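Local coordinates for envelopment polyprotein (Bovine Schmallenberg virus BH80/Germany/2011, PDB 7A56) that supplies the glycoprotein Gc, a class II membrane fusion protein that probably merges the viral envelope with a host membrane during entry, here in its postfusion state, at residues Val109-Ser114 with Met235-Asn240; Ile189-Ser194 with Pro239-Val244; Glu196-Glu201 with Ile230-Met235; Glu311-Leu316 with Val326-Ser331; Thr395-Ile400 with Tyr409-Asn414. One frame throughout, in Å; residues are numbered along the deposited sequence.

In the fold
Contacts 1 to 4 gather round the central antiparallel strands of an elongated β protein, and contact 5 belongs to the C-terminal module lying against them. Strand 98-134 pairs with strands used by contacts 2, 3 and 4, while Asn111 and Ala113 on it meet the 235-240 loop in contact 1. Contact 3 is buried and relies on a lysine reaching a backbone carbonyl; the other four are partly buried. Contact 1 uses sulfur and an amide. Contact 2 is regular strand pairing with apolar and charged flanks, whereas contact 4 combines a polar turn with a leucine. Contact 5 joins apolar chains and a cation-pi pair, and Lys412 links it to contact 4.

Contact 1. Residues Val109-Ser114 with Met235-Asn240; sequences VINKAS and MDSMPN
Met238 lays its thioether against the peptide link between Lys112 and Ala113, with Met238 SD 3.6 Å from Lys112 C and 4.1 Å from Ala113 CB. A bend at the last torsion (chi3 74°) turns Met238 CE back to the same peptide, 3.7 Å from Ala113 N. The small Ala113 suits this place because its methyl lets a long, flexible chain come down close to the strand backbone. Further back along the strand, Asn111 does the polar work. Its CG lies beside the backbone N, opposite the carbonyl carbon (chi1 -81°), and this sends the amide across to the loop. Asn111 ND2 donates to Ser237 OG at 3.1 Å, with the hydroxyl tilted out of the amide plane and the bond clearly bent. A weak but nearly straight bond from the same Asn111 ND2 reaches Met235 SD at 3.6 Å, the two side chains crossing at about a right angle. The loop that receives them follows strand 226-231 and is held by Glu196, whose OE1 accepts from the backbone N of both Ser237 and Met238. Strand 98-134 thus meets a loop without regular backbone pairing. One buried amide nitrogen points its two N-H groups to a hydroxyl and a thioether, and the two sulfurs differ in role: Met238 SD packs softly on a peptide, while Met235 SD is a weak acceptor.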
# COMPACT_ATOMS: atom_id res chain seq x y z
N VAL A 109 7.31 6.52 18.04
CA VAL A 109 7.25 5.97 16.69
C VAL A 109 6.00 6.57 16.06
O VAL A 109 4.89 6.35 16.56
CB VAL A 109 7.12 4.44 16.64
CG1 VAL A 109 6.93 4.04 15.19
CG2 VAL A 109 8.39 3.71 17.25
N ILE A 110 6.17 7.30 14.97
CA ILE A 110 5.00 7.74 14.16
C ILE A 110 5.40 7.79 12.70
O ILE A 110 6.58 7.91 12.37
CB ILE A 110 4.47 9.12 14.54
CG1 ILE A 110 5.56 10.12 14.31
CG2 ILE A 110 3.97 9.17 15.97
CD1 ILE A 110 5.00 11.47 14.07
N ASN A 111 4.41 7.67 11.80
CA ASN A 111 4.70 7.95 10.40
C ASN A 111 4.10 9.34 10.09
O ASN A 111 3.18 9.80 10.76
CB ASN A 111 4.15 6.86 9.45
CG ASN A 111 5.06 5.62 9.34
OD1 ASN A 111 6.25 5.70 9.55
ND2 ASN A 111 4.48 4.49 8.96
N LYS A 112 4.68 10.04 9.13
CA LYS A 112 4.13 11.37 8.85
C LYS A 112 4.39 11.72 7.40
O LYS A 112 5.35 11.22 6.79
CB LYS A 112 4.74 12.46 9.75
CG LYS A 112 6.20 12.67 9.57
CD LYS A 112 6.75 13.69 10.62
CE LYS A 112 8.28 13.80 10.56
NZ LYS A 112 8.88 14.64 11.65
N ALA A 113 3.52 12.58 6.85
CA ALA A 113 3.80 13.17 5.54
C ALA A 113 3.12 14.55 5.46
O ALA A 113 2.23 14.88 6.26
CB ALA A 113 3.34 12.24 4.39
N SER A 114 3.63 15.37 4.54
CA SER A 114 3.04 16.66 4.26
C SER A 114 1.86 16.47 3.30
O SER A 114 1.83 15.53 2.49
CB SER A 114 4.05 17.62 3.62
OG SER A 114 5.28 17.60 4.38
N MET A 235 7.93 2.11 4.13
CA MET A 235 6.49 1.86 4.31
C MET A 235 5.71 2.76 3.37
O MET A 235 6.20 3.79 2.91
CB MET A 235 5.99 2.13 5.75
CG MET A 235 6.85 1.25 6.75
SD MET A 235 6.34 1.44 8.47
CE MET A 235 4.66 0.85 8.57
N ASP A 236 4.50 2.33 3.11
CA ASP A 236 3.60 3.08 2.23
C ASP A 236 2.19 2.93 2.87
O ASP A 236 1.32 2.23 2.42
CB ASP A 236 3.71 2.55 0.80
CG ASP A 236 2.80 3.32 -0.15
OD1 ASP A 236 2.51 4.48 0.20
OD2 ASP A 236 2.39 2.76 -1.20
N SER A 237 2.00 3.61 3.99
CA SER A 237 0.89 3.42 4.92
C SER A 237 -0.10 4.59 4.83
O SER A 237 -1.28 4.41 5.14
CB SER A 237 1.41 3.27 6.38
OG SER A 237 2.12 4.48 6.94
N MET A 238 0.32 5.70 4.34
CA MET A 238 -0.51 6.90 4.49
C MET A 238 -1.28 7.20 3.20
O MET A 238 -0.79 6.96 2.11
CB MET A 238 0.37 8.08 4.87
CG MET A 238 1.03 7.84 6.37
SD MET A 238 1.79 9.31 6.83
CE MET A 238 0.44 10.48 7.25
N PRO A 239 -2.50 7.72 3.34
CA PRO A 239 -3.40 7.85 2.19
C PRO A 239 -2.96 8.94 1.22
O PRO A 239 -2.37 9.95 1.61
CB PRO A 239 -4.75 8.21 2.84
CG PRO A 239 -4.39 8.89 4.10
CD PRO A 239 -3.17 8.05 4.61
N ASN A 240 -3.31 8.76 -0.04
CA ASN A 240 -2.89 9.77 -1.01
C ASN A 240 -3.78 11.01 -0.96
O ASN A 240 -3.29 12.13 -1.06
CB ASN A 240 -2.89 9.17 -2.41
CG ASN A 240 -1.53 9.23 -3.02
OD1 ASN A 240 -0.57 8.56 -2.55
ND2 ASN A 240 -1.39 10.08 -4.04

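Contact 2. Residues Ile189-Ser194 with Pro239-Val244; sequences IYKKSS and PNIIAV
In Ile242, CG1 stands between the backbone N and the carbonyl carbon (chi1 59°), which places it 3.8 Å from Tyr190 CB; Tyr190 turns its ring to the side of its own N (chi1 -60°), and this sends the ring to Val244, with Tyr190 CE1 3.8 Å from Val244 CG2. Tyr190 and Ile242 form a hydrogen-bonded pair of an antiparallel β-sheet, in which strand 187-192 runs between strand 241-245 and strand 98-134. Tyr190 N gives to Ile242 O and Ile242 N returns a bond to Tyr190 O at 3.0 Å, both nearly straight. Lys192 N extends the pattern to Asn240 O at 2.8 Å, just before strand 241-245 begins. On the other face, Ile189 puts its two branches to separate uses: CG2 meets Ile241 CG2 at 3.7 Å, and CD1 rests on the methyl of Ala243. Branched residues suit extended strands and fill this face beside Ile254. Lys191 lies on it too, its long straight chain passing Ile241 and carrying the ammonium to a salt bridge with Asp256. Lys192, bent at chi3, takes its charge to the loop, where its main partner is the backbone oxygen of Met238. A second, weak bond joins Lys192 NZ to Asn240 OD1 at 3.4 Å, the two side chains crossing at about a right angle.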
# COMPACT_ATOMS: atom_id res chain seq x y z
N ILE A 189 -10.32 19.07 1.12
CA ILE A 189 -9.66 17.92 0.53
C ILE A 189 -8.21 18.32 0.27
O ILE A 189 -7.94 19.43 -0.24
CB ILE A 189 -10.38 17.42 -0.74
CG1 ILE A 189 -11.64 16.59 -0.41
CG2 ILE A 189 -9.42 16.51 -1.55
CD1 ILE A 189 -12.76 17.26 0.39
N TYR A 190 -7.29 17.40 0.71
CA TYR A 190 -5.83 17.52 0.61
C TYR A 190 -5.22 16.31 -0.08
O TYR A 190 -5.74 15.20 -0.02
CB TYR A 190 -5.19 17.61 1.98
CG TYR A 190 -5.67 18.79 2.79
CD1 TYR A 190 -6.84 18.72 3.53
CD2 TYR A 190 -4.90 19.94 2.87
CE1 TYR A 190 -7.28 19.81 4.29
CE2 TYR A 190 -5.31 21.02 3.64
CZ TYR A 190 -6.49 20.93 4.35
OH TYR A 190 -6.87 21.99 5.15
N LYS A 191 -4.09 16.55 -0.74
CA LYS A 191 -3.31 15.51 -1.39
C LYS A 191 -1.94 15.39 -0.71
O LYS A 191 -1.31 16.41 -0.40
CB LYS A 191 -3.13 15.83 -2.86
CG LYS A 191 -2.57 14.67 -3.67
CD LYS A 191 -2.43 15.13 -5.13
CE LYS A 191 -2.10 13.96 -6.03
NZ LYS A 191 -2.12 14.31 -7.50
N LYS A 192 -1.43 14.16 -0.62
CA LYS A 192 -0.06 13.94 -0.06
C LYS A 192 0.97 14.62 -0.96
O LYS A 192 0.91 14.51 -2.19
CB LYS A 192 0.19 12.43 0.02
CG LYS A 192 1.57 12.02 0.67
CD LYS A 192 1.52 10.57 1.18
CE LYS A 192 1.38 9.61 0.04
NZ LYS A 192 0.92 8.25 0.49
N SER A 193 1.88 15.41 -0.35
CA SER A 193 2.82 16.26 -1.08
C SER A 193 4.26 16.06 -0.62
O SER A 193 5.08 16.98 -0.73
CB SER A 193 2.41 17.74 -0.97
OG SER A 193 2.40 18.19 0.40
N SER A 194 4.58 14.87 -0.11
CA SER A 194 5.94 14.46 0.25
C SER A 194 5.97 12.94 0.27
O SER A 194 4.92 12.27 0.22
CB SER A 194 6.38 15.00 1.62
OG SER A 194 5.67 14.33 2.65
N PRO A 239 -2.50 7.72 3.34
CA PRO A 239 -3.40 7.85 2.19
C PRO A 239 -2.96 8.94 1.22
O PRO A 239 -2.37 9.95 1.61
CB PRO A 239 -4.75 8.21 2.84
CG PRO A 239 -4.39 8.89 4.10
CD PRO A 239 -3.17 8.05 4.61
N ASN A 240 -3.31 8.76 -0.04
CA ASN A 240 -2.89 9.77 -1.01
C ASN A 240 -3.78 11.01 -0.96
O ASN A 240 -3.29 12.13 -1.06
CB ASN A 240 -2.89 9.17 -2.41
CG ASN A 240 -1.53 9.23 -3.02
OD1 ASN A 240 -0.57 8.56 -2.55
ND2 ASN A 240 -1.39 10.08 -4.04
N ILE A 241 -5.07 10.81 -0.78
CA ILE A 241 -6.01 11.93 -0.69
C ILE A 241 -6.82 11.75 0.58
O ILE A 241 -7.22 10.63 0.92
CB ILE A 241 -6.92 12.00 -1.94
CG1 ILE A 241 -6.07 12.45 -3.13
CG2 ILE A 241 -8.11 13.01 -1.73
CD1 ILE A 241 -6.74 12.44 -4.45
N ILE A 242 -7.09 12.84 1.26
CA ILE A 242 -7.91 12.82 2.46
C ILE A 242 -8.95 13.93 2.40
O ILE A 242 -8.80 14.93 1.70
CB ILE A 242 -7.04 13.02 3.73
CG1 ILE A 242 -6.30 14.37 3.63
CG2 ILE A 242 -6.11 11.81 3.91
CD1 ILE A 242 -5.59 14.81 4.96
N ALA A 243 -9.97 13.78 3.25
CA ALA A 243 -10.95 14.83 3.43
C ALA A 243 -10.99 15.15 4.91
O ALA A 243 -10.87 14.25 5.74
CB ALA A 243 -12.33 14.44 2.87
N VAL A 244 -11.07 16.42 5.25
CA VAL A 244 -10.95 16.89 6.63
C VAL A 244 -12.22 17.64 7.00
O VAL A 244 -12.64 18.55 6.25
CB VAL A 244 -9.70 17.78 6.80
CG1 VAL A 244 -9.66 18.35 8.21
CG2 VAL A 244 -8.42 16.91 6.52

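Contact 3. Residues Glu196-Glu201 with Ile230-Met235; sequences EQKDVE and IQTIQM. With PO4 (phosphate ion), chain J.
Lys198 and Thr232 reach toward each other tip to tip, and a late bend in the lysine (chi4 87°) carries its ammonium past the hydroxyl to the backbone. Lys198 NZ donates to Ile233 O at 2.8 Å, approaching from well above the carbonyl plane, and lies 3.1 Å from Thr232 OG1, a hydroxyl already bonded to Val333 O. A water accepts from both Lys198 NZ and Met235 N, so a backbone oxygen and a water share the ammonium. Met235 flanks the lysine, its SD 3.7 Å from Lys198 CE; a thioether suits the apolar part of such a chain. Glu196, its carboxylate held by the 237-238 backbone, runs obliquely past Met235, with Glu196 OE2 3.7 Å from Met235 CB. At the other end Val200 CG2 and Ile230 CD1 meet tip to tip at 4.1 Å. Gln197 faces away and binds a phosphate, probably from the crystallisation liquor, held also by Lys390 and Lys398 of the third subunit. Thus strand 197-206, paired with strand 98-134, meets strand 226-231 and the chain that follows it; that strand pairs with 335-343 on one side, while Ile233 of the second subunit packs on Thr232, Ile233 and Met235.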
# COMPACT_ATOMS: atom_id res chain seq x y z
N GLU A 196 6.32 9.73 2.59
CA GLU A 196 6.11 9.62 4.02
C GLU A 196 7.43 9.21 4.66
O GLU A 196 8.32 8.71 3.99
CB GLU A 196 5.01 8.60 4.36
CG GLU A 196 5.35 7.11 4.05
CD GLU A 196 4.24 6.17 4.56
OE1 GLU A 196 3.16 6.15 3.96
OE2 GLU A 196 4.42 5.45 5.58
N GLN A 197 7.57 9.51 5.94
CA GLN A 197 8.80 9.14 6.65
C GLN A 197 8.46 8.66 8.04
O GLN A 197 7.44 9.03 8.62
CB GLN A 197 9.79 10.33 6.68
CG GLN A 197 9.29 11.54 7.43
CD GLN A 197 10.22 12.70 7.22
OE1 GLN A 197 10.29 13.25 6.11
NE2 GLN A 197 10.99 13.06 8.25
N LYS A 198 9.33 7.79 8.58
CA LYS A 198 9.25 7.40 9.97
C LYS A 198 9.91 8.44 10.84
O LYS A 198 10.90 9.07 10.45
CB LYS A 198 9.97 6.06 10.19
CG LYS A 198 9.49 5.00 9.25
CD LYS A 198 10.22 3.73 9.51
CE LYS A 198 9.77 2.75 8.47
NZ LYS A 198 10.59 2.87 7.15
N ASP A 199 9.36 8.63 12.04
CA ASP A 199 9.96 9.48 13.05
C ASP A 199 10.10 8.62 14.32
O ASP A 199 9.09 8.33 14.97
CB ASP A 199 9.07 10.71 13.25
CG ASP A 199 9.57 11.65 14.36
OD1 ASP A 199 10.65 11.43 14.93
OD2 ASP A 199 8.86 12.64 14.65
N VAL A 200 11.34 8.19 14.63
CA VAL A 200 11.59 7.22 15.71
C VAL A 200 12.60 7.83 16.66
O VAL A 200 13.68 8.30 16.23
CB VAL A 200 12.08 5.86 15.18
CG1 VAL A 200 12.43 4.88 16.34
CG2 VAL A 200 11.04 5.24 14.27
N GLU A 201 12.26 7.83 17.94
CA GLU A 201 13.18 8.27 18.96
C GLU A 201 13.35 7.15 19.96
O GLU A 201 12.36 6.56 20.43
CB GLU A 201 12.66 9.54 19.63
CG GLU A 201 13.58 10.07 20.78
CD GLU A 201 12.88 11.19 21.55
OE1 GLU A 201 11.65 11.09 21.76
OE2 GLU A 201 13.54 12.17 21.89
N ILE A 230 18.40 1.06 14.03
CA ILE A 230 17.11 0.57 13.56
C ILE A 230 17.28 -0.17 12.23
O ILE A 230 18.01 0.27 11.34
CB ILE A 230 16.10 1.73 13.44
CG1 ILE A 230 14.74 1.15 13.07
CG2 ILE A 230 16.62 2.76 12.42
CD1 ILE A 230 13.58 2.26 13.12
N GLN A 231 16.67 -1.35 12.12
CA GLN A 231 16.49 -2.04 10.85
C GLN A 231 15.02 -1.90 10.45
O GLN A 231 14.12 -2.07 11.28
CB GLN A 231 16.89 -3.52 11.00
CG GLN A 231 18.35 -3.71 11.40
CD GLN A 231 19.30 -3.08 10.40
OE1 GLN A 231 19.18 -3.30 9.16
NE2 GLN A 231 20.27 -2.28 10.91
N THR A 232 14.78 -1.54 9.20
CA THR A 232 13.41 -1.26 8.81
C THR A 232 13.23 -1.52 7.32
O THR A 232 14.13 -2.03 6.64
CB THR A 232 13.06 0.20 9.18
OG1 THR A 232 11.67 0.49 8.86
CG2 THR A 232 13.97 1.13 8.38
N ILE A 233 12.05 -1.13 6.80
CA ILE A 233 11.73 -1.28 5.40
C ILE A 233 10.87 -0.06 5.05
O ILE A 233 10.15 0.46 5.89
CB ILE A 233 10.98 -2.62 5.15
CG1 ILE A 233 11.89 -3.83 5.41
CG2 ILE A 233 10.40 -2.78 3.69
CD1 ILE A 233 11.15 -5.12 5.45
N GLN A 234 11.03 0.43 3.84
CA GLN A 234 10.21 1.57 3.41
C GLN A 234 8.73 1.22 3.52
O GLN A 234 8.31 0.14 3.08
CB GLN A 234 10.55 1.91 1.98
CG GLN A 234 9.84 3.18 1.50
CD GLN A 234 10.46 3.65 0.17
OE1 GLN A 234 10.49 4.82 -0.15
NE2 GLN A 234 11.00 2.73 -0.57
N MET A 235 7.93 2.11 4.13
CA MET A 235 6.49 1.86 4.31
C MET A 235 5.71 2.76 3.37
O MET A 235 6.20 3.79 2.91
CB MET A 235 5.99 2.13 5.75
CG MET A 235 6.85 1.25 6.75
SD MET A 235 6.34 1.44 8.47
CE MET A 235 4.66 0.85 8.57
P PO4 J . 14.04 15.57 8.26
O1 PO4 J . 12.67 15.77 8.85
O2 PO4 J . 14.34 16.70 7.29
O3 PO4 J . 14.16 14.24 7.54
O4 PO4 J . 15.06 15.54 9.37
O HOH W 1 8.98 4.56 5.40

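Contact 4. Residues Glu311-Leu316 with Val326-Ser331; sequences EQDNTL and VHKKVS
Thr315 OG1 takes a hydrogen bond from Lys328 NZ at 2.8 Å and gives one to Asp313 OD1 at 2.6 Å, forming a short relay between ammonium and carboxylate. The hydroxyl is placed for this by sitting between its own backbone N and carbonyl carbon (chi1 71°), while Lys328 lies beside the threonine, pointing the same way, and bends at its last torsion to bring NZ round. Asp313 OD1 also accepts from Thr315 N, and the two donors come from the same face of the carboxylate plane. Asp313 OD2 faces Lys328 NZ in a long salt bridge of 3.9 Å, supplemented by a water that accepts from the ammonium and donates weakly to the carboxylate. The nearby opposite charges, though not in close contact, probably favour the ionised forms. The grip on Thr315 N makes an Asx turn, set in a type I β turn from Asp313 to Leu316; aspartate suits its first position because one carboxylate oxygen can hold the chain as it reverses. Beyond the turn, strands 316-318 and 325-328 run antiparallel as a β-hairpin. Lys329 N bonds to Thr315 O at 2.9 Å, and Leu316 and Lys328 form a non-hydrogen-bonded pair. Leu316 CD2 rests 3.8 Å from Lys328 CB, on the aliphatic root of the lysine, and 4.0 Å from Val326 CG1. Val249, Val251 and Pro239 also touch the leucine.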
# COMPACT_ATOMS: atom_id res chain seq x y z
N GLU A 311 -15.27 7.17 5.68
CA GLU A 311 -14.89 6.65 7.01
C GLU A 311 -13.81 7.49 7.65
O GLU A 311 -12.82 7.87 7.02
CB GLU A 311 -14.42 5.21 6.89
CG GLU A 311 -15.51 4.30 6.36
CD GLU A 311 -15.19 2.83 6.59
OE1 GLU A 311 -14.00 2.51 6.79
OE2 GLU A 311 -16.16 2.02 6.59
N GLN A 312 -14.01 7.82 8.92
CA GLN A 312 -12.99 8.55 9.61
C GLN A 312 -11.90 7.54 9.94
O GLN A 312 -12.21 6.39 10.27
CB GLN A 312 -13.55 9.18 10.88
CG GLN A 312 -12.49 10.00 11.58
CD GLN A 312 -12.73 10.12 13.05
OE1 GLN A 312 -13.80 9.76 13.55
NE2 GLN A 312 -11.75 10.64 13.76
N ASP A 313 -10.65 7.94 9.78
CA ASP A 313 -9.51 7.09 10.14
C ASP A 313 -8.92 7.66 11.42
O ASP A 313 -8.18 8.66 11.40
CB ASP A 313 -8.53 7.00 8.96
CG ASP A 313 -7.35 6.04 9.23
OD1 ASP A 313 -7.14 5.67 10.40
OD2 ASP A 313 -6.62 5.68 8.30
N ASN A 314 -9.23 7.02 12.55
CA ASN A 314 -8.74 7.47 13.85
C ASN A 314 -7.24 7.34 14.00
O ASN A 314 -6.69 7.98 14.90
CB ASN A 314 -9.40 6.69 14.98
CG ASN A 314 -10.72 7.25 15.33
OD1 ASN A 314 -11.75 6.59 15.17
ND2 ASN A 314 -10.73 8.51 15.75
N THR A 315 -6.55 6.61 13.12
CA THR A 315 -5.09 6.56 13.25
C THR A 315 -4.44 7.82 12.71
O THR A 315 -3.25 8.05 12.98
CB THR A 315 -4.52 5.34 12.53
OG1 THR A 315 -4.62 5.49 11.10
CG2 THR A 315 -5.23 4.02 13.03
N LEU A 316 -5.18 8.66 11.96
CA LEU A 316 -4.60 9.86 11.37
C LEU A 316 -4.99 11.07 12.21
O LEU A 316 -6.15 11.22 12.62
CB LEU A 316 -5.10 10.11 9.93
CG LEU A 316 -4.80 8.97 8.94
CD1 LEU A 316 -5.53 9.07 7.61
CD2 LEU A 316 -3.30 8.85 8.66
N VAL A 326 0.33 15.54 8.39
CA VAL A 326 -0.51 14.51 8.98
C VAL A 326 0.41 13.45 9.61
O VAL A 326 1.45 13.07 9.03
CB VAL A 326 -1.46 13.89 7.97
CG1 VAL A 326 -2.32 12.73 8.57
CG2 VAL A 326 -2.36 15.06 7.33
N HIS A 327 -0.00 12.97 10.79
CA HIS A 327 0.71 11.91 11.53
C HIS A 327 -0.18 10.67 11.55
O HIS A 327 -1.41 10.80 11.63
CB HIS A 327 0.99 12.35 12.96
CG HIS A 327 1.99 13.45 13.05
ND1 HIS A 327 2.38 14.00 14.24
CD2 HIS A 327 2.73 14.06 12.09
CE1 HIS A 327 3.31 14.92 14.03
NE2 HIS A 327 3.53 14.99 12.73
N LYS A 328 0.44 9.49 11.40
CA LYS A 328 -0.27 8.22 11.46
C LYS A 328 0.31 7.39 12.62
O LYS A 328 1.53 7.19 12.70
CB LYS A 328 -0.14 7.40 10.17
CG LYS A 328 -0.98 6.12 10.23
CD LYS A 328 -0.91 5.28 8.96
CE LYS A 328 -1.65 3.95 9.16
NZ LYS A 328 -3.17 4.11 9.13
N LYS A 329 -0.60 6.92 13.49
CA LYS A 329 -0.30 5.90 14.48
C LYS A 329 -0.24 4.53 13.82
O LYS A 329 -1.14 4.13 13.07
CB LYS A 329 -1.36 5.91 15.57
CG LYS A 329 -1.44 7.22 16.30
CD LYS A 329 -2.31 7.14 17.54
CE LYS A 329 -3.54 8.08 17.43
NZ LYS A 329 -4.28 8.22 18.72
N VAL A 330 0.81 3.80 14.15
CA VAL A 330 1.20 2.58 13.49
C VAL A 330 1.65 1.62 14.59
O VAL A 330 1.93 2.02 15.72
CB VAL A 330 2.33 2.80 12.46
CG1 VAL A 330 1.90 3.70 11.33
CG2 VAL A 330 3.60 3.43 13.14
N SER A 331 1.75 0.34 14.23
CA SER A 331 2.25 -0.61 15.19
C SER A 331 3.79 -0.65 15.03
O SER A 331 4.45 0.38 15.18
CB SER A 331 1.54 -1.94 15.00
OG SER A 331 1.49 -2.37 13.63
O HOH W 2 -3.64 5.23 6.78

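Contact 5. Residues Thr395-Ile400 with Tyr409-Asn414; sequences TYIKII and YSIKLN. With PO4 (phosphate ion), chain B.
Lys412 passes over one face of the Tyr396 ring, giving both a CH-pi and a cation-pi interaction. Its CE stands 3.5 Å from the ring centroid, almost on the ring normal, and NZ lies 4.1 Å from that centroid. The lysine leaves its strand with CG anti to the backbone N (chi1 170°) and bends at chi3, which lays the end of the chain across the tyrosine. Lysine suits the place by offering greasy methylenes and a charge together; the ammonium also donates to Gln312 O. At the ring's edge, in its plane, Lys412 O comes within 3.4 Å of Tyr396 CD1. The polar contacts between the backbones run through water: one molecule accepts from Tyr396 N and donates to Lys412 O, each at 2.7 Å. Within 395-400, Thr395 OG1 bonds to Ile397 O at 2.8 Å and so ties down the bend. The remaining contacts are apolar. Ile397 CD1 meets Ile411 CG2 at 4.1 Å, crossing at about a right angle, and Ile400 CD1 approaches Tyr409 CD2 at the same distance. Lys398 binds a phosphate, probably from the crystallisation liquor, that bridges Lys390 and Gln197 of the second subunit. The chain here crosses from the edge beside strand 408-414 to strand 399-402 in another four-stranded sheet, with isoleucines between: a β-sandwich, probably the immunoglobulin-like domain III of class II fusion proteins.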
# COMPACT_ATOMS: atom_id res chain seq x y z
N THR A 395 -11.69 -4.50 15.26
CA THR A 395 -10.97 -3.29 15.68
C THR A 395 -10.20 -2.73 14.49
O THR A 395 -9.98 -3.40 13.49
CB THR A 395 -10.00 -3.56 16.85
OG1 THR A 395 -8.97 -4.45 16.42
CG2 THR A 395 -10.72 -4.22 17.98
N TYR A 396 -9.77 -1.48 14.63
CA TYR A 396 -9.01 -0.81 13.58
C TYR A 396 -7.58 -0.52 14.04
O TYR A 396 -6.81 0.12 13.31
CB TYR A 396 -9.73 0.48 13.15
CG TYR A 396 -10.94 0.22 12.26
CD1 TYR A 396 -12.20 -0.06 12.81
CD2 TYR A 396 -10.84 0.29 10.87
CE1 TYR A 396 -13.29 -0.30 12.01
CE2 TYR A 396 -11.94 0.08 10.05
CZ TYR A 396 -13.16 -0.22 10.63
OH TYR A 396 -14.26 -0.45 9.88
N ILE A 397 -7.21 -1.04 15.20
CA ILE A 397 -5.84 -1.09 15.69
C ILE A 397 -5.69 -2.42 16.41
O ILE A 397 -6.66 -2.93 17.00
CB ILE A 397 -5.44 0.05 16.67
CG1 ILE A 397 -6.40 0.08 17.88
CG2 ILE A 397 -5.35 1.39 15.88
CD1 ILE A 397 -6.10 1.13 18.91
N LYS A 398 -4.45 -2.95 16.41
CA LYS A 398 -4.16 -4.16 17.20
C LYS A 398 -3.41 -3.87 18.49
O LYS A 398 -3.53 -4.63 19.44
CB LYS A 398 -3.34 -5.18 16.36
CG LYS A 398 -3.99 -5.62 15.06
CD LYS A 398 -5.33 -6.34 15.36
CE LYS A 398 -5.16 -7.61 16.24
NZ LYS A 398 -6.50 -8.32 16.45
N ILE A 399 -2.72 -2.74 18.57
CA ILE A 399 -1.99 -2.38 19.78
C ILE A 399 -2.24 -0.90 20.00
O ILE A 399 -2.46 -0.14 19.05
CB ILE A 399 -0.48 -2.70 19.67
CG1 ILE A 399 0.14 -1.82 18.62
CG2 ILE A 399 -0.24 -4.13 19.24
CD1 ILE A 399 1.64 -1.76 18.73
N ILE A 400 -2.24 -0.50 21.27
CA ILE A 400 -2.50 0.88 21.65
C ILE A 400 -1.42 1.33 22.63
O ILE A 400 -1.07 0.61 23.58
CB ILE A 400 -3.92 1.05 22.24
CG1 ILE A 400 -4.33 2.54 22.32
CG2 ILE A 400 -4.02 0.29 23.59
CD1 ILE A 400 -5.82 2.74 22.73
N TYR A 409 -8.89 7.91 25.72
CA TYR A 409 -8.48 7.19 24.51
C TYR A 409 -9.75 6.90 23.73
O TYR A 409 -10.79 6.64 24.33
CB TYR A 409 -7.76 5.87 24.86
CG TYR A 409 -6.51 6.07 25.68
CD1 TYR A 409 -6.59 6.33 27.05
CD2 TYR A 409 -5.24 6.00 25.09
CE1 TYR A 409 -5.46 6.54 27.80
CE2 TYR A 409 -4.09 6.21 25.84
CZ TYR A 409 -4.21 6.48 27.17
OH TYR A 409 -3.08 6.70 27.89
N SER A 410 -9.72 6.98 22.40
CA SER A 410 -10.91 6.61 21.64
C SER A 410 -10.55 5.62 20.55
O SER A 410 -9.48 5.70 19.96
CB SER A 410 -11.60 7.83 21.01
OG SER A 410 -10.69 8.60 20.27
N ILE A 411 -11.47 4.69 20.28
CA ILE A 411 -11.26 3.65 19.27
C ILE A 411 -12.53 3.50 18.45
O ILE A 411 -13.63 3.85 18.89
CB ILE A 411 -10.92 2.27 19.88
CG1 ILE A 411 -12.07 1.70 20.69
CG2 ILE A 411 -9.59 2.33 20.65
CD1 ILE A 411 -11.67 0.45 21.46
N LYS A 412 -12.37 2.95 17.25
CA LYS A 412 -13.50 2.66 16.38
C LYS A 412 -13.62 1.15 16.23
O LYS A 412 -12.60 0.45 16.13
CB LYS A 412 -13.34 3.35 15.03
CG LYS A 412 -14.34 2.94 13.98
CD LYS A 412 -14.16 3.75 12.70
CE LYS A 412 -12.91 3.37 11.89
NZ LYS A 412 -12.98 3.85 10.45
N LEU A 413 -14.85 0.65 16.30
CA LEU A 413 -15.17 -0.77 16.23
C LEU A 413 -16.15 -1.06 15.11
O LEU A 413 -16.99 -0.23 14.74
CB LEU A 413 -15.77 -1.29 17.54
CG LEU A 413 -14.90 -1.09 18.79
CD1 LEU A 413 -15.68 -1.61 20.00
CD2 LEU A 413 -13.52 -1.74 18.67
N ASN A 414 -16.06 -2.25 14.58
CA ASN A 414 -17.00 -2.74 13.59
C ASN A 414 -17.72 -3.90 14.26
O ASN A 414 -17.16 -5.00 14.35
CB ASN A 414 -16.28 -3.17 12.32
CG ASN A 414 -17.19 -3.91 11.36
OD1 ASN A 414 -17.04 -5.13 11.14
ND2 ASN A 414 -18.12 -3.18 10.76
P PO4 B . -7.20 -11.58 17.94
O1 PO4 B . -7.67 -12.27 16.68
O2 PO4 B . -8.40 -10.95 18.63
O3 PO4 B . -6.17 -10.51 17.65
O4 PO4 B . -6.54 -12.59 18.84
O HOH W 3 -10.00 0.02 16.85